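Local structure of Nadp(h)-dependent ketose reductase (Bemisia argentifolii, 1E3J) at residues V282-A286 / R287-I291; L186-A190 / Y191-V195. The protein reduces ketoses such as fructose using NADPH, probably to the corresponding polyols, as a zinc-containing member of the alcohol dehydrogenase family related to sorbitol dehydrogenase. One frame throughout, in Å; residues are numbered along the deposited sequence.

Contact 1 of 2, residues V282-A286 / R287-I291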
ATOM      1  N   VAL A 282     -16.923   0.838  19.547  1.00 57.64           N
ATOM      2  CA  VAL A 282     -17.863  -0.089  18.898  1.00 56.66           C
ATOM      3  C   VAL A 282     -18.414   0.514  17.578  1.00 58.19           C
ATOM      4  O   VAL A 282     -18.507  -0.196  16.567  1.00 58.13           O
ATOM      5  CB  VAL A 282     -19.057  -0.477  19.870  1.00 57.40           C
ATOM      6  CG1 VAL A 282     -19.962   0.757  20.194  1.00 55.22           C
ATOM      7  CG2 VAL A 282     -19.867  -1.604  19.265  1.00 55.43           C
ATOM      8  N   ASN A 283     -18.750   1.812  17.595  1.00 56.88           N
ATOM      9  CA  ASN A 283     -19.286   2.545  16.441  1.00 57.65           C
ATOM     10  C   ASN A 283     -18.282   2.577  15.301  1.00 59.06           C
ATOM     11  O   ASN A 283     -18.660   2.620  14.127  1.00 59.83           O
ATOM     12  CB  ASN A 283     -19.591   4.004  16.810  1.00 58.32           C
ATOM     13  CG  ASN A 283     -20.892   4.170  17.591  1.00 59.93           C
ATOM     14  OD1 ASN A 283     -21.300   3.290  18.359  1.00 62.35           O
ATOM     15  ND2 ASN A 283     -21.539   5.311  17.409  1.00 57.59           N
ATOM     16  N   ALA A 284     -17.003   2.598  15.656  1.00 59.02           N
ATOM     17  CA  ALA A 284     -15.940   2.646  14.660  1.00 60.64           C
ATOM     18  C   ALA A 284     -15.861   1.313  13.935  1.00 60.05           C
ATOM     19  O   ALA A 284     -15.786   1.255  12.707  1.00 57.82           O
ATOM     20  CB  ALA A 284     -14.587   2.952  15.331  1.00 60.47           C
ATOM     21  N   CYS A 285     -15.894   0.247  14.725  1.00 60.18           N
ATOM     22  CA  CYS A 285     -15.805  -1.101  14.191  1.00 61.41           C
ATOM     23  C   CYS A 285     -16.962  -1.403  13.228  1.00 58.95           C
ATOM     24  O   CYS A 285     -16.740  -1.906  12.125  1.00 56.84           O
ATOM     25  CB  CYS A 285     -15.763  -2.117  15.345  1.00 63.14           C
ATOM     26  SG  CYS A 285     -15.388  -3.819  14.822  1.00 72.76           S
ATOM     27  N   ALA A 286     -18.179  -1.047  13.637  1.00 57.61           N
ATOM     28  CA  ALA A 286     -19.377  -1.271  12.834  1.00 56.37           C
ATOM     29  C   ALA A 286     -19.304  -0.650  11.429  1.00 54.93           C
ATOM     30  O   ALA A 286     -20.087  -1.020  10.564  1.00 56.03           O
ATOM     31  CB  ALA A 286     -20.616  -0.737  13.582  1.00 56.48           C
ATOM     32  N   ARG A 287     -18.364   0.274  11.197  1.00 52.52           N
ATOM     33  CA  ARG A 287     -18.218   0.919   9.885  1.00 47.58           C
ATOM     34  C   ARG A 287     -16.739   0.970   9.413  1.00 44.64           C
ATOM     35  O   ARG A 287     -16.346   1.766   8.553  1.00 43.16           O
ATOM     36  CB  ARG A 287     -18.853   2.319   9.962  1.00 47.19           C
ATOM     37  CG  ARG A 287     -20.313   2.241  10.512  1.00 51.37           C
ATOM     38  CD  ARG A 287     -21.155   3.512  10.354  1.00 50.03           C
ATOM     39  NE  ARG A 287     -20.637   4.634  11.137  1.00 52.64           N
ATOM     40  CZ  ARG A 287     -19.935   5.636  10.605  1.00 53.03           C
ATOM     41  NH1 ARG A 287     -19.691   5.636   9.294  1.00 50.78           N
ATOM     42  NH2 ARG A 287     -19.470   6.619  11.366  1.00 50.26           N
ATOM     43  N   GLU A 288     -15.932   0.088   9.975  1.00 40.21           N
ATOM     44  CA  GLU A 288     -14.519   0.019   9.668  1.00 38.84           C
ATOM     45  C   GLU A 288     -13.830   1.364   9.608  1.00 38.15           C
ATOM     46  O   GLU A 288     -13.156   1.667   8.622  1.00 39.39           O
ATOM     47  CB  GLU A 288     -14.221  -0.751   8.351  1.00 37.09           C
ATOM     48  CG  GLU A 288     -14.308  -2.254   8.482  1.00 41.08           C
ATOM     49  CD  GLU A 288     -13.601  -3.023   7.349  1.00 43.26           C
ATOM     50  OE1 GLU A 288     -13.047  -2.380   6.420  1.00 43.32           O
ATOM     51  OE2 GLU A 288     -13.599  -4.283   7.395  1.00 40.47           O
ATOM     52  N   ILE A 289     -14.007   2.185  10.633  1.00 37.40           N
ATOM     53  CA  ILE A 289     -13.296   3.461  10.698  1.00 36.90           C
ATOM     54  C   ILE A 289     -11.953   3.042  11.315  1.00 38.22           C
ATOM     55  O   ILE A 289     -11.935   2.310  12.309  1.00 39.96           O
ATOM     56  CB  ILE A 289     -13.908   4.436  11.732  1.00 39.75           C
ATOM     57  CG1 ILE A 289     -15.382   4.739  11.409  1.00 42.52           C
ATOM     58  CG2 ILE A 289     -13.060   5.716  11.816  1.00 37.09           C
ATOM     59  CD1 ILE A 289     -15.614   5.571  10.189  1.00 40.83           C
ATOM     60  N   ASP A 290     -10.846   3.468  10.737  1.00 33.92           N
ATOM     61  CA  ASP A 290      -9.571   3.173  11.317  1.00 34.13           C
ATOM     62  C   ASP A 290      -9.170   4.378  12.174  1.00 34.99           C
ATOM     63  O   ASP A 290      -9.505   5.518  11.850  1.00 34.66           O
ATOM     64  CB  ASP A 290      -8.512   2.959  10.239  1.00 35.64           C
ATOM     65  CG  ASP A 290      -8.741   1.667   9.419  1.00 39.95           C
ATOM     66  OD1 ASP A 290      -9.459   0.738   9.876  1.00 43.13           O
ATOM     67  OD2 ASP A 290      -8.188   1.582   8.302  1.00 42.74           O
ATOM     68  N   ILE A 291      -8.483   4.125  13.283  1.00 34.40           N
ATOM     69  CA  ILE A 291      -8.013   5.194  14.135  1.00 35.88           C
ATOM     70  C   ILE A 291      -6.481   5.129  14.101  1.00 38.36           C
ATOM     71  O   ILE A 291      -5.882   4.164  14.594  1.00 39.15           O
ATOM     72  CB  ILE A 291      -8.515   5.022  15.563  1.00 35.37           C
ATOM     73  CG1 ILE A 291     -10.055   5.040  15.571  1.00 34.48           C
ATOM     74  CG2 ILE A 291      -7.924   6.123  16.450  1.00 33.01           C
ATOM     75  CD1 ILE A 291     -10.678   4.354  16.773  1.00 33.53           C
TER

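Contact 2 of 2, residues L186-A190 / Y191-V195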
ATOM      1  N   LEU A 186      -3.630  23.746   6.415  1.00 33.34           N
ATOM      2  CA  LEU A 186      -2.651  24.101   5.391  1.00 34.71           C
ATOM      3  C   LEU A 186      -2.151  22.850   4.611  1.00 35.67           C
ATOM      4  O   LEU A 186      -2.175  22.836   3.372  1.00 36.23           O
ATOM      5  CB  LEU A 186      -1.460  24.828   6.045  1.00 34.76           C
ATOM      6  CG  LEU A 186      -1.787  26.241   6.617  1.00 36.24           C
ATOM      7  CD1 LEU A 186      -0.643  26.744   7.464  1.00 33.33           C
ATOM      8  CD2 LEU A 186      -2.016  27.203   5.449  1.00 34.59           C
ATOM      9  N   ALA A 187      -1.729  21.807   5.331  1.00 31.79           N
ATOM     10  CA  ALA A 187      -1.234  20.600   4.678  1.00 33.62           C
ATOM     11  C   ALA A 187      -2.347  19.923   3.861  1.00 30.70           C
ATOM     12  O   ALA A 187      -2.147  19.563   2.721  1.00 31.03           O
ATOM     13  CB  ALA A 187      -0.656  19.604   5.731  1.00 31.87           C
ATOM     14  N   ALA A 188      -3.530  19.805   4.438  1.00 30.08           N
ATOM     15  CA  ALA A 188      -4.630  19.158   3.761  1.00 30.77           C
ATOM     16  C   ALA A 188      -5.040  19.919   2.491  1.00 33.54           C
ATOM     17  O   ALA A 188      -5.336  19.296   1.442  1.00 33.30           O
ATOM     18  CB  ALA A 188      -5.796  19.003   4.711  1.00 29.88           C
ATOM     19  N   LYS A 189      -5.036  21.248   2.559  1.00 31.69           N
ATOM     20  CA  LYS A 189      -5.386  22.015   1.370  1.00 33.73           C
ATOM     21  C   LYS A 189      -4.243  21.858   0.379  1.00 34.08           C
ATOM     22  O   LYS A 189      -4.477  21.710  -0.827  1.00 34.88           O
ATOM     23  CB  LYS A 189      -5.585  23.501   1.688  1.00 34.04           C
ATOM     24  CG  LYS A 189      -6.828  23.787   2.516  1.00 35.81           C
ATOM     25  CD  LYS A 189      -8.106  23.382   1.790  1.00 35.78           C
ATOM     26  CE  LYS A 189      -8.221  24.030   0.374  1.00 38.45           C
ATOM     27  NZ  LYS A 189      -9.342  23.358  -0.415  1.00 37.59           N
ATOM     28  N   ALA A 190      -3.005  21.898   0.866  1.00 31.34           N
ATOM     29  CA  ALA A 190      -1.915  21.724  -0.065  1.00 32.75           C
ATOM     30  C   ALA A 190      -2.012  20.334  -0.737  1.00 34.31           C
ATOM     31  O   ALA A 190      -1.571  20.169  -1.868  1.00 35.45           O
ATOM     32  CB  ALA A 190      -0.565  21.883   0.647  1.00 32.42           C
ATOM     33  N   TYR A 191      -2.617  19.342  -0.075  1.00 32.94           N
ATOM     34  CA  TYR A 191      -2.710  18.042  -0.719  1.00 33.12           C
ATOM     35  C   TYR A 191      -3.904  17.912  -1.629  1.00 36.65           C
ATOM     36  O   TYR A 191      -4.160  16.827  -2.149  1.00 39.74           O
ATOM     37  CB  TYR A 191      -2.748  16.897   0.300  1.00 32.37           C
ATOM     38  CG  TYR A 191      -1.386  16.408   0.609  1.00 31.72           C
ATOM     39  CD1 TYR A 191      -0.686  15.629  -0.335  1.00 32.73           C
ATOM     40  CD2 TYR A 191      -0.747  16.747   1.798  1.00 28.22           C
ATOM     41  CE1 TYR A 191       0.620  15.206  -0.108  1.00 32.29           C
ATOM     42  CE2 TYR A 191       0.567  16.317   2.041  1.00 29.93           C
ATOM     43  CZ  TYR A 191       1.243  15.545   1.068  1.00 30.92           C
ATOM     44  OH  TYR A 191       2.538  15.114   1.238  1.00 33.41           O
ATOM     45  N   GLY A 192      -4.668  18.990  -1.794  1.00 34.93           N
ATOM     46  CA  GLY A 192      -5.787  18.922  -2.698  1.00 34.75           C
ATOM     47  C   GLY A 192      -7.109  18.568  -2.058  1.00 36.87           C
ATOM     48  O   GLY A 192      -8.102  18.372  -2.758  1.00 37.26           O
ATOM     49  N   ALA A 193      -7.154  18.498  -0.738  1.00 33.85           N
ATOM     50  CA  ALA A 193      -8.416  18.132  -0.092  1.00 35.64           C
ATOM     51  C   ALA A 193      -9.403  19.274   0.040  1.00 35.91           C
ATOM     52  O   ALA A 193      -9.055  20.460  -0.083  1.00 35.32           O
ATOM     53  CB  ALA A 193      -8.149  17.596   1.308  1.00 32.42           C
ATOM     54  N   PHE A 194     -10.641  18.892   0.334  1.00 35.94           N
ATOM     55  CA  PHE A 194     -11.692  19.860   0.637  1.00 36.42           C
ATOM     56  C   PHE A 194     -11.636  19.799   2.169  1.00 36.95           C
ATOM     57  O   PHE A 194     -11.686  18.700   2.740  1.00 37.06           O
ATOM     58  CB  PHE A 194     -13.039  19.357   0.163  1.00 35.87           C
ATOM     59  CG  PHE A 194     -14.185  20.260   0.536  1.00 39.54           C
ATOM     60  CD1 PHE A 194     -14.829  20.113   1.766  1.00 38.97           C
ATOM     61  CD2 PHE A 194     -14.643  21.244  -0.368  1.00 39.66           C
ATOM     62  CE1 PHE A 194     -15.934  20.933   2.105  1.00 41.49           C
ATOM     63  CE2 PHE A 194     -15.728  22.060  -0.059  1.00 40.44           C
ATOM     64  CZ  PHE A 194     -16.384  21.909   1.185  1.00 41.63           C
ATOM     65  N   VAL A 195     -11.530  20.952   2.827  1.00 36.04           N
ATOM     66  CA  VAL A 195     -11.411  20.995   4.269  1.00 34.74           C
ATOM     67  C   VAL A 195     -12.500  21.750   5.055  1.00 38.23           C
ATOM     68  O   VAL A 195     -12.894  22.863   4.702  1.00 37.96           O
ATOM     69  CB  VAL A 195     -10.065  21.624   4.650  1.00 34.58           C
ATOM     70  CG1 VAL A 195      -9.945  21.659   6.151  1.00 33.96           C
ATOM     71  CG2 VAL A 195      -8.880  20.806   4.034  1.00 33.79           C
TER

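Contact 1 of 2, residues V282-A286 / R287-I291
Ala284 and Ile289 meet where the short helix 281-285 stops and the chain turns back toward strand 290-293. The tight part is a Schellman motif. The carbonyl O of Ala284 takes two amides that reach it from opposite faces of its plane: Ile289 N at 2.9 Å on an almost straight bond (174°), and Arg287 N at 3.1 Å. The second bond of the motif runs from Glu288 N to Cys285 O at 3.0 Å, closing a type I turn from Cys285 to Glu288. Glu288, the C-prime residue, has positive phi (44°), and this reversal swings the following amide back to the last helical turn. Apolar contact lies close by: Ile289 CB rests against Ala284 CB at 4.0 Å, and Ile291 adds a looser touch, its CD1 lying 4.4 Å from Ala284 CB. Ile289 CG1, set beside its own backbone N, lies alongside the carbonyl, 3.7 Å from Ala284 O.

The side of Ala286 and Arg287 is more open. Ala286 is exposed, and partly exposed Arg287 doubles back past it, its CG 3.3 Å from Ala286 O. A bend at chi3 (-65°) brings the guanidinium obliquely past Asn283 O without a bond; its two terminal nitrogens are taken by Thr263 OG1 and Thr261 O. Glu288, by contrast, is buried at the subunit interface, its OE2 accepting from His159 NE2 and Phe295 N of the second subunit.

The turn delivers the chain into strand 290-293, an outermost strand of the six-stranded parallel sheet within this chain. That strand pairs with strand 266-269, helix 251-260 packs on Asn283 and Ala284 through Ile258, and Ile291 makes backbone hydrogen bonds to the second subunit.

Contact 2 of 2, residues L186-A190 / Y191-V195
Lys189 folds over Val195 at the helix-to-strand turn of a Rossmann-type beta-alpha-beta unit, where helix 179-190 ends in a Schellman motif and the chain enters strand 194-199. Gly192 is the residue that leaves the helix, with phi at 94°; having no side chain, it takes this positive phi without crowding the carbonyl before it. Its N bonds to Lys189 O at 2.9 Å, while Ala193 N returns to Ala188 O, also at 2.9 Å. Tyr191 N still makes the last helical bond, to Ala187 O, and only a weak one to Ala188 O.

The lysine carries the side-chain contact. Its CB points away from the strand, but successive bends at chi2 and chi3 curl the chain back, and the aliphatic part passes obliquely across the valine. Val195 CG2 wedges between Lys189 CD at 3.5 Å and Ala188 CB at 3.6 Å. Ala193 CB sits over the helix end, 3.3 Å from Ala188 O. From strand 171-175, Val172 packs against Ala193 and Val174 against Val195.

Tyr191 leaves the turn on another side. Its chi1 of -91° lies off the usual staggered positions and sets the ring alongside the last helical turn, projecting outward from its flank, with CD2 3.3 Å from Ala187 O at an oblique approach. Residues of helices 151-164 and 301-309 pack on the side chain, as does Leu168 of the third subunit.

Two acceptors share the lysine tip. Asp214 forms a salt bridge with the ammonium, and the carboxylate of that aspartate also accepts the Val195 amide. Within the turn itself, Lys189 NZ meets Ala193 O at 2.9 Å in the plane of the carbonyl.

In the fold
From the N terminus, the chain meets contact 2 first: residues 186-195 turn it from helix 179-190 into strand 194-199, next to strand 171-175 in the parallel sheet. Nearly ninety residues later contact 1, residues 282-291, turns helix 281-285 into strand 290-293. The two are in series, neither nesting nor crossing, and each closes only a tight local turn. The centres of contact 1 and contact 2 lie about 24 Å apart, and the nearest atoms of contact 1 and contact 2 about 16 Å. Both nevertheless feed one sheet, contact 2 at the strand next to edge strand 215-218, contact 1 at the outermost strand on the far side, where the second subunit adjoins; contact 2 meets the third subunit through Tyr191.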